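Local atomic coordinates of 3-keto-5-aminohexanoate cleavage enzyme (Ralstonia eutropha, PDB entry 3C6C), a protein that probably cleaves 3-keto-5-aminohexanoate or a related beta-keto acid with the aid of a bound divalent metal ion. Residues P38-M43 against G277-N282; G61-H66 against S299-D304; A108-D113 against S124-V129; D138-I143 against L179-E184; F188-I193 against I229-L234. One frame throughout, in Å; residues are numbered along the deposited sequence. Where two conformers were deposited one is given.

Contact 1: P38-M43 against G277-N282; sequences PKHPSM and GVFATN. With EDO (1,2-ethanediol), chain F.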
# COMPACT_ATOMS: atom_id res chain seq x y z
N PRO A 38 3.91 27.69 30.36
CA PRO A 38 4.55 27.80 31.68
C PRO A 38 3.98 26.87 32.76
O PRO A 38 4.51 26.81 33.87
CB PRO A 38 4.38 29.29 32.05
CG PRO A 38 3.64 29.92 31.00
CD PRO A 38 3.26 28.93 29.93
N LYS A 39 2.93 26.13 32.42
CA LYS A 39 2.49 25.03 33.32
C LYS A 39 3.50 23.88 33.34
O LYS A 39 3.58 23.13 34.32
CB LYS A 39 1.12 24.49 32.93
CG LYS A 39 0.05 25.45 33.32
CD LYS A 39 -1.33 24.91 33.06
CE LYS A 39 -2.37 25.87 33.64
NZ LYS A 39 -3.76 25.30 33.65
N HIS A 40 4.28 23.79 32.28
CA HIS A 40 5.38 22.79 32.24
C HIS A 40 6.54 23.29 33.11
O HIS A 40 7.18 24.28 32.79
CB HIS A 40 5.86 22.50 30.82
CG HIS A 40 6.78 21.32 30.76
ND1 HIS A 40 7.91 21.24 31.56
CD2 HIS A 40 6.76 20.18 30.02
CE1 HIS A 40 8.53 20.09 31.32
NE2 HIS A 40 7.85 19.42 30.40
N PRO A 41 6.82 22.61 34.22
CA PRO A 41 7.66 23.21 35.25
C PRO A 41 9.16 23.13 35.02
O PRO A 41 9.94 23.65 35.82
CB PRO A 41 7.29 22.40 36.49
CG PRO A 41 6.89 21.08 35.95
CD PRO A 41 6.21 21.34 34.66
N SER A 42 9.55 22.47 33.94
CA SER A 42 10.97 22.28 33.62
C SER A 42 11.27 22.47 32.14
O SER A 42 12.25 21.96 31.63
CB SER A 42 11.49 20.89 34.07
OG SER A 42 10.78 19.84 33.46
N MSE A 43 10.45 23.26 31.47
CA MSE A 43 10.68 23.53 30.05
C MSE A 43 12.08 24.15 29.86
O MSE A 43 12.39 25.11 30.56
CB MSE A 43 9.62 24.48 29.50
CG MSE A 43 9.58 24.50 28.00
SE MSE A 43 8.95 22.79 27.27
CE MSE A 43 9.45 23.06 25.53
N GLY A 277 -2.31 14.42 30.90
CA GLY A 277 -2.24 15.37 32.00
C GLY A 277 -0.94 15.37 32.79
O GLY A 277 -0.85 16.04 33.82
N VAL A 278 0.05 14.61 32.34
CA VAL A 278 1.34 14.53 33.07
C VAL A 278 2.49 14.98 32.19
O VAL A 278 2.73 14.36 31.18
CB VAL A 278 1.67 13.07 33.51
CG1 VAL A 278 2.98 13.00 34.25
CG2 VAL A 278 0.52 12.50 34.36
N PHE A 279 3.17 16.05 32.58
CA PHE A 279 4.31 16.55 31.82
C PHE A 279 5.53 15.61 31.92
O PHE A 279 5.79 15.00 32.95
CB PHE A 279 4.73 17.96 32.27
CG PHE A 279 3.71 19.02 31.96
CD1 PHE A 279 3.34 19.27 30.65
CD2 PHE A 279 3.09 19.74 32.97
CE1 PHE A 279 2.43 20.25 30.34
CE2 PHE A 279 2.15 20.71 32.66
CZ PHE A 279 1.83 20.97 31.36
N ALA A 280 6.23 15.53 30.80
CA ALA A 280 7.48 14.76 30.65
C ALA A 280 8.74 15.61 30.74
O ALA A 280 8.75 16.81 30.45
CB ALA A 280 7.49 14.02 29.29
N THR A 281 9.82 14.95 31.13
CA THR A 281 11.16 15.44 30.80
C THR A 281 11.64 14.79 29.49
O THR A 281 11.16 13.74 29.07
CB THR A 281 12.20 15.11 31.91
OG1 THR A 281 12.49 13.70 31.89
CG2 THR A 281 11.72 15.60 33.35
N ASN A 282 12.65 15.40 28.88
CA ASN A 282 13.27 14.83 27.68
C ASN A 282 13.82 13.46 27.98
O ASN A 282 13.61 12.53 27.21
CB ASN A 282 14.35 15.74 27.11
CG ASN A 282 13.78 16.88 26.30
OD1 ASN A 282 13.21 16.66 25.23
ND2 ASN A 282 13.93 18.10 26.80
C1 EDO F . 7.44 17.57 34.74
O1 EDO F . 6.75 17.27 35.97
C2 EDO F . 8.90 17.18 34.85
O2 EDO F . 9.67 18.32 35.26
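Lys39 meets Phe279 through its backbone and the root of its side chain: its carbonyl O lies 3.3 Å from Phe279 CE2, and CB rests near the end of the ring, while the extended aliphatic chain carries the charged end away. His40 carries most of the contact. Its CA sits over the centre of the Phe279 ring, 3.9 Å from the centroid, a CH-pi contact, and Phe279 CB in turn lies over one face of the imidazole. The two rings slide past each other and meet obliquely, planes at 43°. With CG anti to the backbone N (chi1 -170°), the imidazole reaches Ala280, where His40 NE2 donates to Ala280 O at 2.8 Å. Across the ring, His40 ND1 accepts from Ser42 N, in the ring plane, at 3.1 Å. Both nitrogens are thus used, which fixes the flip of the ring and suits histidine, a donor and an acceptor in one flat group. Pro41 adds apolar bulk, its CD 3.9 Å from Phe279 CD2. Ser42 OG shares a 2.6 Å hydrogen bond with O2 of a 1,2-ethanediol, probably from the crystallisation liquor, lying beside Thr281 CG2. The 38-43 loop follows strand 23-29 and leads to helix 47-60; Thr281 N-caps helix 282-295 through Gln284 N, and Asn282 packs against helix 47-60.

Contact 2: G61-H66 against S299-D304; sequences GASVAH and SVATPD. With NI (nickel (II) ion), chain B.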
# COMPACT_ATOMS: atom_id res chain seq x y z
N GLY A 61 20.25 7.67 26.69
CA GLY A 61 20.62 6.88 25.51
C GLY A 61 20.46 7.52 24.13
O GLY A 61 20.65 6.88 23.11
N ALA A 62 20.13 8.80 24.09
CA ALA A 62 19.95 9.50 22.80
C ALA A 62 21.26 9.56 22.01
O ALA A 62 22.34 9.76 22.56
CB ALA A 62 19.34 10.89 22.99
N SER A 63 21.11 9.41 20.70
CA SER A 63 22.23 9.41 19.76
C SER A 63 22.61 10.84 19.35
O SER A 63 23.77 11.16 19.12
CB SER A 63 21.90 8.63 18.47
OG SER A 63 21.12 7.46 18.73
N VAL A 64 21.56 11.64 19.20
CA VAL A 64 21.61 12.99 18.65
C VAL A 64 20.68 13.91 19.45
O VAL A 64 19.60 13.48 19.90
CB VAL A 64 21.16 13.00 17.12
CG1 VAL A 64 21.36 14.40 16.49
CG2 VAL A 64 21.90 11.92 16.28
N ALA A 65 21.10 15.16 19.60
CA ALA A 65 20.27 16.25 20.18
C ALA A 65 19.96 17.29 19.11
O ALA A 65 20.88 17.85 18.50
CB ALA A 65 20.97 16.93 21.37
N HIS A 66 18.68 17.51 18.90
CA HIS A 66 18.18 18.57 18.01
C HIS A 66 17.84 19.80 18.85
O HIS A 66 17.02 19.76 19.77
CB HIS A 66 17.00 18.09 17.17
CG HIS A 66 16.40 19.15 16.29
ND1 HIS A 66 17.01 19.61 15.14
CD2 HIS A 66 15.28 19.89 16.44
CE1 HIS A 66 16.25 20.54 14.59
NE2 HIS A 66 15.19 20.73 15.36
N SER A 299 18.19 -2.03 19.13
CA SER A 299 18.82 -1.20 20.14
C SER A 299 19.02 0.21 19.64
O SER A 299 18.87 0.49 18.48
CB SER A 299 20.16 -1.75 20.60
OG SER A 299 21.05 -1.80 19.51
N VAL A 300 19.34 1.09 20.58
CA VAL A 300 19.52 2.49 20.27
C VAL A 300 21.01 2.76 20.05
O VAL A 300 21.85 2.46 20.90
CB VAL A 300 18.95 3.42 21.33
CG1 VAL A 300 19.25 4.87 20.94
CG2 VAL A 300 17.41 3.18 21.53
N ALA A 301 21.29 3.33 18.90
CA ALA A 301 22.67 3.70 18.55
C ALA A 301 23.28 4.67 19.56
O ALA A 301 22.70 5.68 19.91
CB ALA A 301 22.74 4.31 17.11
N THR A 302 24.49 4.34 19.98
CA THR A 302 25.31 5.32 20.72
C THR A 302 25.64 6.45 19.73
O THR A 302 25.50 6.27 18.52
CB THR A 302 26.63 4.73 21.27
OG1 THR A 302 27.47 4.40 20.17
CG2 THR A 302 26.39 3.46 22.14
N PRO A 303 26.11 7.61 20.23
CA PRO A 303 26.48 8.69 19.31
C PRO A 303 27.51 8.26 18.26
O PRO A 303 27.36 8.57 17.07
CB PRO A 303 27.03 9.77 20.26
CG PRO A 303 26.15 9.58 21.49
CD PRO A 303 25.98 8.11 21.62
N ASP A 304 28.47 7.47 18.69
CA ASP A 304 29.54 7.01 17.78
C ASP A 304 29.02 6.01 16.75
O ASP A 304 29.40 6.02 15.57
CB ASP A 304 30.72 6.43 18.55
CG ASP A 304 31.71 7.51 19.01
OD1 ASP A 304 31.65 8.68 18.56
OD2 ASP A 304 32.55 7.14 19.86
NI NI B . 13.23 21.78 15.01
O HOH W 1 22.14 4.66 23.15
O HOH W 2 11.38 22.79 14.42
O HOH W 3 13.95 22.52 13.19
O HOH W 4 12.44 20.13 13.47
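Ser63 and Ala301 make the polar link of this contact: Ser63 OG donates to Ala301 O at 2.7 Å, approaching 24° out of the carbonyl plane. The hydroxyl gets there because OG stands beside its own backbone N, at a chi1 of -38°. Serine fits this buried spot because its short hydroxyl can serve two backbone partners, and OG is also hydrogen-bonded with Leu26 N of strand 23-29. Around this bond the contacts are apolar groups against backbone oxygens. Val300 points its CB toward the first segment, and its CG1 lies 3.3 Å from Gly61 O and 3.9 Å from Ser63 OG. Pro303 lays its ring along the chain at residues 62-63, with CA 3.7 Å from Ser63 O and CG 4.0 Å from Ala62 O. Water 1 lies 2.7 Å from Gly61 O and 3.2 Å from Val300 O and can bridge the two.

Further out, each segment adjoins a helix end. Gly61 closes helix 47-60 in a Schellman motif; at its phi of 118° a CB would strike the preceding carbonyl O, which calls for glycine. Thr302 N-caps helix 303-310, where proline is well placed in the first turn. Beyond Ser63 the chain becomes strand 64-70, paired with strands 23-29 and 99-103. His66 on that strand binds nickel through NE2 at 2.3 Å, with three waters, His68 and Glu269 completing the site. The serine bond thus joins the start of a metal-bearing strand of a TIM beta/alpha-barrel to a short extra strand, 299-300, added on strand 23-29, and the C-terminal helix 303-310.

Contact 3: A108-D113 against S124-V129; sequences AFLLPD and SDVVPV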
# COMPACT_ATOMS: atom_id res chain seq x y z
N ALA A 108 12.45 31.72 7.41
CA ALA A 108 11.64 31.33 6.26
C ALA A 108 10.18 31.64 6.55
O ALA A 108 9.26 31.09 5.96
CB ALA A 108 11.81 29.83 5.92
N PHE A 109 9.99 32.52 7.52
CA PHE A 109 8.66 32.81 8.08
C PHE A 109 7.97 34.00 7.39
O PHE A 109 8.35 35.14 7.55
CB PHE A 109 8.79 33.03 9.59
CG PHE A 109 7.50 33.38 10.29
CD1 PHE A 109 6.53 32.41 10.53
CD2 PHE A 109 7.28 34.67 10.75
CE1 PHE A 109 5.35 32.73 11.18
CE2 PHE A 109 6.10 35.00 11.42
CZ PHE A 109 5.14 34.03 11.62
N LEU A 110 6.97 33.66 6.58
CA LEU A 110 6.24 34.63 5.74
C LEU A 110 4.79 34.77 6.16
O LEU A 110 4.05 33.80 6.30
CB LEU A 110 6.30 34.22 4.25
CG LEU A 110 5.53 35.10 3.27
CD1 LEU A 110 6.17 36.50 3.18
CD2 LEU A 110 5.48 34.46 1.89
N LEU A 111 4.42 36.03 6.34
CA LEU A 111 3.04 36.42 6.67
C LEU A 111 2.52 37.38 5.61
O LEU A 111 2.72 38.59 5.71
CB LEU A 111 2.94 37.08 8.05
CG LEU A 111 3.17 36.20 9.28
CD1 LEU A 111 3.35 37.08 10.53
CD2 LEU A 111 2.04 35.18 9.48
N PRO A 112 1.89 36.84 4.55
CA PRO A 112 1.40 37.74 3.51
C PRO A 112 0.38 38.75 4.03
O PRO A 112 -0.49 38.43 4.83
CB PRO A 112 0.76 36.78 2.50
CG PRO A 112 1.40 35.46 2.76
CD PRO A 112 1.68 35.42 4.23
N ASP A 113 0.55 39.98 3.57
CA ASP A 113 -0.36 41.09 3.92
C ASP A 113 -1.75 40.84 3.32
O ASP A 113 -1.91 40.73 2.09
CB ASP A 113 0.24 42.43 3.45
CG ASP A 113 -0.61 43.64 3.83
OD1 ASP A 113 -1.80 43.48 4.19
OD2 ASP A 113 -0.08 44.78 3.73
N SER A 124 7.01 39.32 9.55
CA SER A 124 7.61 38.23 8.76
C SER A 124 9.09 38.18 9.13
O SER A 124 9.68 39.19 9.53
CB SER A 124 7.43 38.45 7.25
OG SER A 124 6.05 38.51 6.87
N ASP A 125 9.68 37.00 9.02
CA ASP A 125 11.13 36.83 9.18
C ASP A 125 11.67 35.97 8.06
O ASP A 125 11.88 34.76 8.21
CB ASP A 125 11.45 36.22 10.57
CG ASP A 125 12.96 36.22 10.91
OD1 ASP A 125 13.72 37.05 10.36
OD2 ASP A 125 13.37 35.39 11.76
N VAL A 126 11.87 36.62 6.92
CA VAL A 126 12.43 35.96 5.75
C VAL A 126 13.78 36.59 5.50
O VAL A 126 13.87 37.74 5.08
CB VAL A 126 11.51 36.11 4.50
CG1 VAL A 126 12.17 35.49 3.26
CG2 VAL A 126 10.16 35.44 4.77
N VAL A 127 14.84 35.84 5.75
CA VAL A 127 16.17 36.42 5.69
C VAL A 127 17.12 35.67 4.78
O VAL A 127 16.92 34.50 4.46
CB VAL A 127 16.78 36.59 7.10
CG1 VAL A 127 15.89 37.51 7.96
CG2 VAL A 127 16.94 35.28 7.79
N PRO A 128 18.16 36.35 4.34
CA PRO A 128 19.06 35.75 3.37
C PRO A 128 19.89 34.61 3.91
O PRO A 128 20.06 34.47 5.13
CB PRO A 128 19.97 36.91 2.95
CG PRO A 128 19.20 38.12 3.29
CD PRO A 128 18.43 37.79 4.52
N VAL A 129 20.40 33.83 2.97
CA VAL A 129 21.21 32.65 3.28
C VAL A 129 22.33 32.97 4.26
O VAL A 129 22.55 32.28 5.25
CB VAL A 129 21.78 32.00 1.99
CG1 VAL A 129 22.92 31.04 2.31
CG2 VAL A 129 20.64 31.31 1.23
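Phe109 and Asp125 form the antiparallel hydrogen-bonded pair of this hairpin. Asp125 N donates to Phe109 O at 2.7 Å, and Phe109 N donates to Asp125 O at 3.0 Å from 53° above that carbonyl's plane. Ala108 and Phe109 both face Asp125, a classic beta bulge. Next along, Ala108 and Val126 are a non-hydrogen-bonded pair with CA atoms 4.7 Å apart.

Beyond the pair, Ser124 OG accepts from Leu111 N at 3.0 Å and also bonds to Leu121 O, so a small hydroxyl stitches both sides of the turn. Val126 spreads CG2 over the strand, 3.3 Å from Phe109 O and 4.1 Å from Leu110 CB, a branched shape suited to a strand. Phe109, with CG anti to its N (chi1 178°), brings CD2 to 3.8 Å from Asp125 N, which lies at the ring edge. Asp125's carboxylate is engaged by Arg79 in a salt bridge.

Strand 108-113 lies between 125-126 and 158-162 in an antiparallel sheet separate from the barrel; Phe109 meets Phe160, the Val129 side chain, at the start of helix 129-132, packs on helix 166-179, and Pro112 O bonds Arg167 of the second subunit.

Contact 4: D138-I143 against L179-E184; sequences DCLPEI and LGIKPE. With EDO (1,2-ethanediol), chain E.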
# COMPACT_ATOMS: atom_id res chain seq x y z
N ASP A 138 29.45 29.55 13.25
CA ASP A 138 30.05 29.79 14.58
C ASP A 138 30.17 28.48 15.36
O ASP A 138 31.13 28.27 16.10
CB ASP A 138 29.19 30.73 15.45
CG ASP A 138 29.14 32.18 14.95
OD1 ASP A 138 29.93 32.61 14.06
OD2 ASP A 138 28.27 32.91 15.50
N CYS A 139 29.17 27.61 15.21
CA CYS A 139 29.04 26.44 16.08
C CYS A 139 29.55 25.14 15.47
O CYS A 139 29.94 24.23 16.19
CB CYS A 139 27.58 26.23 16.49
SG CYS A 139 26.87 27.54 17.51
N LEU A 140 29.50 25.06 14.14
CA LEU A 140 29.97 23.89 13.40
C LEU A 140 29.45 22.55 13.97
O LEU A 140 30.23 21.66 14.30
CB LEU A 140 31.49 23.89 13.31
CG LEU A 140 32.09 25.03 12.46
CD1 LEU A 140 33.60 24.99 12.50
CD2 LEU A 140 31.55 24.97 11.01
N PRO A 141 28.12 22.39 14.07
CA PRO A 141 27.55 21.11 14.48
C PRO A 141 27.76 20.06 13.40
O PRO A 141 28.08 20.39 12.26
CB PRO A 141 26.06 21.42 14.58
CG PRO A 141 25.84 22.47 13.57
CD PRO A 141 27.07 23.34 13.64
N GLU A 142 27.58 18.80 13.75
CA GLU A 142 27.76 17.73 12.74
C GLU A 142 26.60 17.74 11.76
O GLU A 142 26.73 17.41 10.59
CB GLU A 142 27.93 16.34 13.37
CG GLU A 142 29.34 16.18 13.92
CD GLU A 142 29.48 15.03 14.88
OE1 GLU A 142 28.98 15.13 16.03
OE2 GLU A 142 30.16 14.05 14.49
N ILE A 143 25.46 18.13 12.28
CA ILE A 143 24.19 18.09 11.53
C ILE A 143 23.43 19.39 11.71
O ILE A 143 23.56 20.04 12.74
CB ILE A 143 23.30 16.90 12.00
CG1 ILE A 143 24.02 15.55 11.81
CG2 ILE A 143 21.95 16.90 11.31
CD1 ILE A 143 23.30 14.39 12.47
N LEU A 179 30.88 24.00 4.79
CA LEU A 179 31.11 24.07 6.25
C LEU A 179 31.33 22.69 6.85
O LEU A 179 31.70 22.54 8.02
CB LEU A 179 29.91 24.72 6.97
CG LEU A 179 29.75 26.24 6.78
CD1 LEU A 179 28.37 26.68 7.29
CD2 LEU A 179 30.89 27.03 7.44
N GLY A 180 31.05 21.67 6.06
CA GLY A 180 31.21 20.27 6.50
C GLY A 180 30.10 19.76 7.42
O GLY A 180 30.29 18.84 8.21
N ILE A 181 28.94 20.37 7.27
CA ILE A 181 27.75 20.05 8.06
C ILE A 181 26.79 19.23 7.20
O ILE A 181 26.49 19.58 6.05
CB ILE A 181 27.06 21.35 8.57
CG1 ILE A 181 28.02 22.21 9.41
CG2 ILE A 181 25.78 21.04 9.32
CD1 ILE A 181 27.47 23.61 9.71
N LYS A 182 26.28 18.14 7.78
CA LYS A 182 25.34 17.26 7.07
C LYS A 182 23.92 17.77 7.25
O LYS A 182 23.46 17.96 8.39
CB LYS A 182 25.47 15.80 7.53
CG LYS A 182 24.62 14.83 6.73
CD LYS A 182 24.89 13.35 7.08
CE LYS A 182 26.17 12.85 6.56
NZ LYS A 182 26.26 12.93 5.07
N PRO A 183 23.21 18.06 6.14
CA PRO A 183 21.81 18.41 6.35
C PRO A 183 20.92 17.23 6.63
O PRO A 183 21.07 16.14 6.06
CB PRO A 183 21.41 19.03 5.00
CG PRO A 183 22.26 18.29 3.99
CD PRO A 183 23.57 18.04 4.70
N GLU A 184 20.00 17.46 7.57
CA GLU A 184 18.81 16.64 7.76
C GLU A 184 17.67 17.28 6.99
O GLU A 184 17.15 18.35 7.32
CB GLU A 184 18.46 16.50 9.24
CG GLU A 184 17.37 15.47 9.50
CD GLU A 184 17.07 15.34 10.97
OE1 GLU A 184 16.61 16.35 11.57
OE2 GLU A 184 17.28 14.22 11.50
C1 EDO E . 31.11 19.24 11.64
O1 EDO E . 32.04 19.15 12.72
C2 EDO E . 31.16 20.62 11.00
O2 EDO E . 32.47 20.88 10.49
O HOH W 5 29.23 16.73 9.58
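Ile143 and Lys182 pair in parallel, CA atoms 4.7 Å apart, where strands 143-147 and 182-187 begin side by side. The pairing is secured by Lys182 N, which donates to Glu142 O at 2.9 Å in a nearly straight bond (170°), and by a CA-H...O contact from Ile143 CA to Lys182 O at 3.2 Å. Water 5 adds a second donor to Glu142 O and ties it to Gly180 O, so that carbonyl is gripped twice.

Ile181 is the main apolar filler. Its CG1 touches Pro141 O at 3.4 Å, CD1 reaches Pro141 CD at 4.0 Å, and CG2, anti to the backbone N, turns to Ile143 C. The rigid proline gives this isoleucine a fixed surface to lie against. At the exposed end Leu140 and Leu179 cross at about a right angle, meeting CD2 to CD2 at 4.2 Å. Further along, Ile143 CG2 lies 4.1 Å from Glu184 CB. Beta-branched isoleucine suits a strand, whereas Gly180 and Leu140, both at positive phi, end their helices, the former in a Schellman motif. The long side chains leave the contact by their polar ends: Glu142 bridges to Arg307, Lys182 NZ bonds to Val208 O. A 1,2-ethanediol, probably from the crystallisation liquor, lies by Leu179 O, to which its O2 donates.

Parallel strands each preceded by a helix are the alpha/beta arrangement, here two neighbouring staves of the TIM barrel; strand 182-187 runs on to bring the Glu184 side chain to about 7 Å from the nickel ion.

Contact 5: F188-I193 against I229-L234; sequences FSPGDI and IYQRNL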
# COMPACT_ATOMS: atom_id res chain seq x y z
N PHE A 188 7.72 17.18 4.18
CA PHE A 188 6.31 17.25 4.59
C PHE A 188 5.36 16.63 3.58
O PHE A 188 4.14 16.63 3.76
CB PHE A 188 5.90 18.71 4.82
CG PHE A 188 6.62 19.38 5.97
CD1 PHE A 188 7.93 19.81 5.83
CD2 PHE A 188 5.97 19.62 7.16
CE1 PHE A 188 8.58 20.44 6.87
CE2 PHE A 188 6.62 20.26 8.21
CZ PHE A 188 7.91 20.67 8.05
N SER A 189 5.95 16.12 2.50
CA SER A 189 5.19 15.63 1.33
C SER A 189 6.05 14.79 0.42
O SER A 189 7.25 14.81 0.54
CB SER A 189 4.68 16.80 0.51
OG SER A 189 5.77 17.46 -0.13
N PRO A 190 5.45 14.07 -0.52
CA PRO A 190 6.27 13.31 -1.48
C PRO A 190 7.06 14.25 -2.40
O PRO A 190 8.18 13.97 -2.79
CB PRO A 190 5.23 12.50 -2.25
CG PRO A 190 3.96 13.19 -2.03
CD PRO A 190 4.02 13.72 -0.64
N GLY A 191 6.43 15.35 -2.72
CA GLY A 191 7.04 16.38 -3.56
C GLY A 191 8.32 16.89 -2.96
O GLY A 191 9.31 17.10 -3.65
N ASP A 192 8.31 17.06 -1.65
CA ASP A 192 9.49 17.49 -0.92
C ASP A 192 10.62 16.46 -1.05
O ASP A 192 11.80 16.82 -1.19
CB ASP A 192 9.18 17.71 0.58
CG ASP A 192 8.30 18.92 0.88
OD1 ASP A 192 7.94 19.73 -0.02
OD2 ASP A 192 7.93 19.04 2.09
N ILE A 193 10.25 15.19 -0.96
CA ILE A 193 11.21 14.08 -1.11
C ILE A 193 11.85 14.13 -2.51
O ILE A 193 13.05 13.93 -2.68
CB ILE A 193 10.60 12.70 -0.81
CG1 ILE A 193 10.19 12.65 0.67
CG2 ILE A 193 11.58 11.58 -1.18
CD1 ILE A 193 9.30 11.45 1.05
N ILE A 229 4.85 4.42 4.95
CA ILE A 229 5.25 3.37 3.98
C ILE A 229 5.41 3.97 2.58
O ILE A 229 6.38 3.72 1.85
CB ILE A 229 4.22 2.20 3.91
CG1 ILE A 229 4.32 1.36 5.18
CG2 ILE A 229 4.46 1.32 2.67
CD1 ILE A 229 3.20 0.33 5.33
N TYR A 230 4.42 4.78 2.23
CA TYR A 230 4.36 5.41 0.90
C TYR A 230 5.57 6.32 0.67
O TYR A 230 6.28 6.22 -0.34
CB TYR A 230 3.05 6.18 0.69
CG TYR A 230 3.13 7.16 -0.45
CD1 TYR A 230 3.21 6.72 -1.76
CD2 TYR A 230 3.14 8.53 -0.22
CE1 TYR A 230 3.30 7.63 -2.83
CE2 TYR A 230 3.22 9.43 -1.24
CZ TYR A 230 3.30 8.98 -2.56
OH TYR A 230 3.38 9.88 -3.57
N GLN A 231 5.81 7.19 1.66
CA GLN A 231 6.90 8.14 1.56
C GLN A 231 8.25 7.42 1.64
O GLN A 231 9.21 7.81 0.99
CB GLN A 231 6.75 9.31 2.52
CG GLN A 231 5.61 10.22 2.14
CD GLN A 231 5.49 11.55 2.87
OE1 GLN A 231 4.90 12.49 2.34
NE2 GLN A 231 6.01 11.63 4.10
N ARG A 232 8.32 6.38 2.45
CA ARG A 232 9.58 5.66 2.61
C ARG A 232 10.04 5.13 1.27
O ARG A 232 11.23 5.15 0.93
CB ARG A 232 9.45 4.48 3.58
CG ARG A 232 10.76 3.68 3.77
CD ARG A 232 10.53 2.37 4.45
NE ARG A 232 9.66 1.50 3.66
CZ ARG A 232 9.38 0.24 3.96
NH1 ARG A 232 9.92 -0.32 5.03
NH2 ARG A 232 8.57 -0.47 3.17
N ASN A 233 9.08 4.67 0.49
CA ASN A 233 9.40 4.00 -0.77
C ASN A 233 9.93 4.97 -1.83
O ASN A 233 10.49 4.54 -2.84
CB ASN A 233 8.22 3.14 -1.26
CG ASN A 233 7.89 1.96 -0.30
OD1 ASN A 233 8.68 1.61 0.58
ND2 ASN A 233 6.72 1.37 -0.48
N LEU A 234 9.79 6.27 -1.57
CA LEU A 234 10.32 7.34 -2.45
C LEU A 234 11.73 7.75 -2.09
O LEU A 234 12.43 8.43 -2.85
CB LEU A 234 9.45 8.59 -2.39
CG LEU A 234 8.00 8.45 -2.88
CD1 LEU A 234 7.23 9.78 -2.64
CD2 LEU A 234 7.95 8.04 -4.34
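Apolar contacts carry most of this meeting of Pro190 and Ile193 with Tyr230, Gln231 and Leu234. Pro190 CB comes close to Leu234 CD1, at 3.4 Å, and also rests against the tyrosine, 3.8 Å from Tyr230 CE2. Proline and tyrosine cross at about a right angle, with Pro190 CG in the plane of the ring at its edge. Ile193 splits its branches: CD1 sits 3.6 Å from Gln231 CB, while CG2, anti to its backbone N, lies 3.9 Å from Leu234 CB. Proline suits the first helical turn, where no backbone N-H is needed, and its compact ring lets the neighbours come close.

Among polar groups, the extended Gln231 side chain brings OE1 to 3.2 Å from Ser189 C and beside Pro190 CD. This is a van der Waals approach, since Pro190 N has no hydrogen to give. Tyr230 OH, which also touches Pro190, bonds instead to Thr227 of the second subunit, where the two Tyr230 rings stack.

Bonds within the first segment hold the shape that is met. Ser189 N-caps helix 190-201, its OG accepting Asp192 N at 3.0 Å, and Asp192 OD2 takes Phe188 N at 2.8 Å, fixing the turn out of strand 182-187. On the other helix, the Arg232 guanidinium pairs with Glu226 of the third subunit.

The contact is thus mostly apolar, with polar atoms at its margins: Leu234 O bonds to Lys197 of helix 190-201, the cap shapes the start of that helix, and Tyr230 and Arg232 reach across the subunit interfaces.

Overall arrangement
Four of the contacts tie together parts of one TIM beta/alpha-barrel, while contact 3 belongs to a separate antiparallel sheet. Contacts 1 and 2 alternate along the chain and enclose the others, so they join early residues to late ones; contacts 3, 4 and 5 follow in series inside. Contacts 2 and 4 reach the same barrel sheet, with centres about 17 Å apart. Contact 4 runs directly into contact 5, as strand 182-187 leads to helix 190-201. Contacts 1 and 4 lie on opposite sides of the chain's centre, about 30 Å between centres. Contacts 3 and 5 both touch the second subunit, linking the fold to the four-chain assembly.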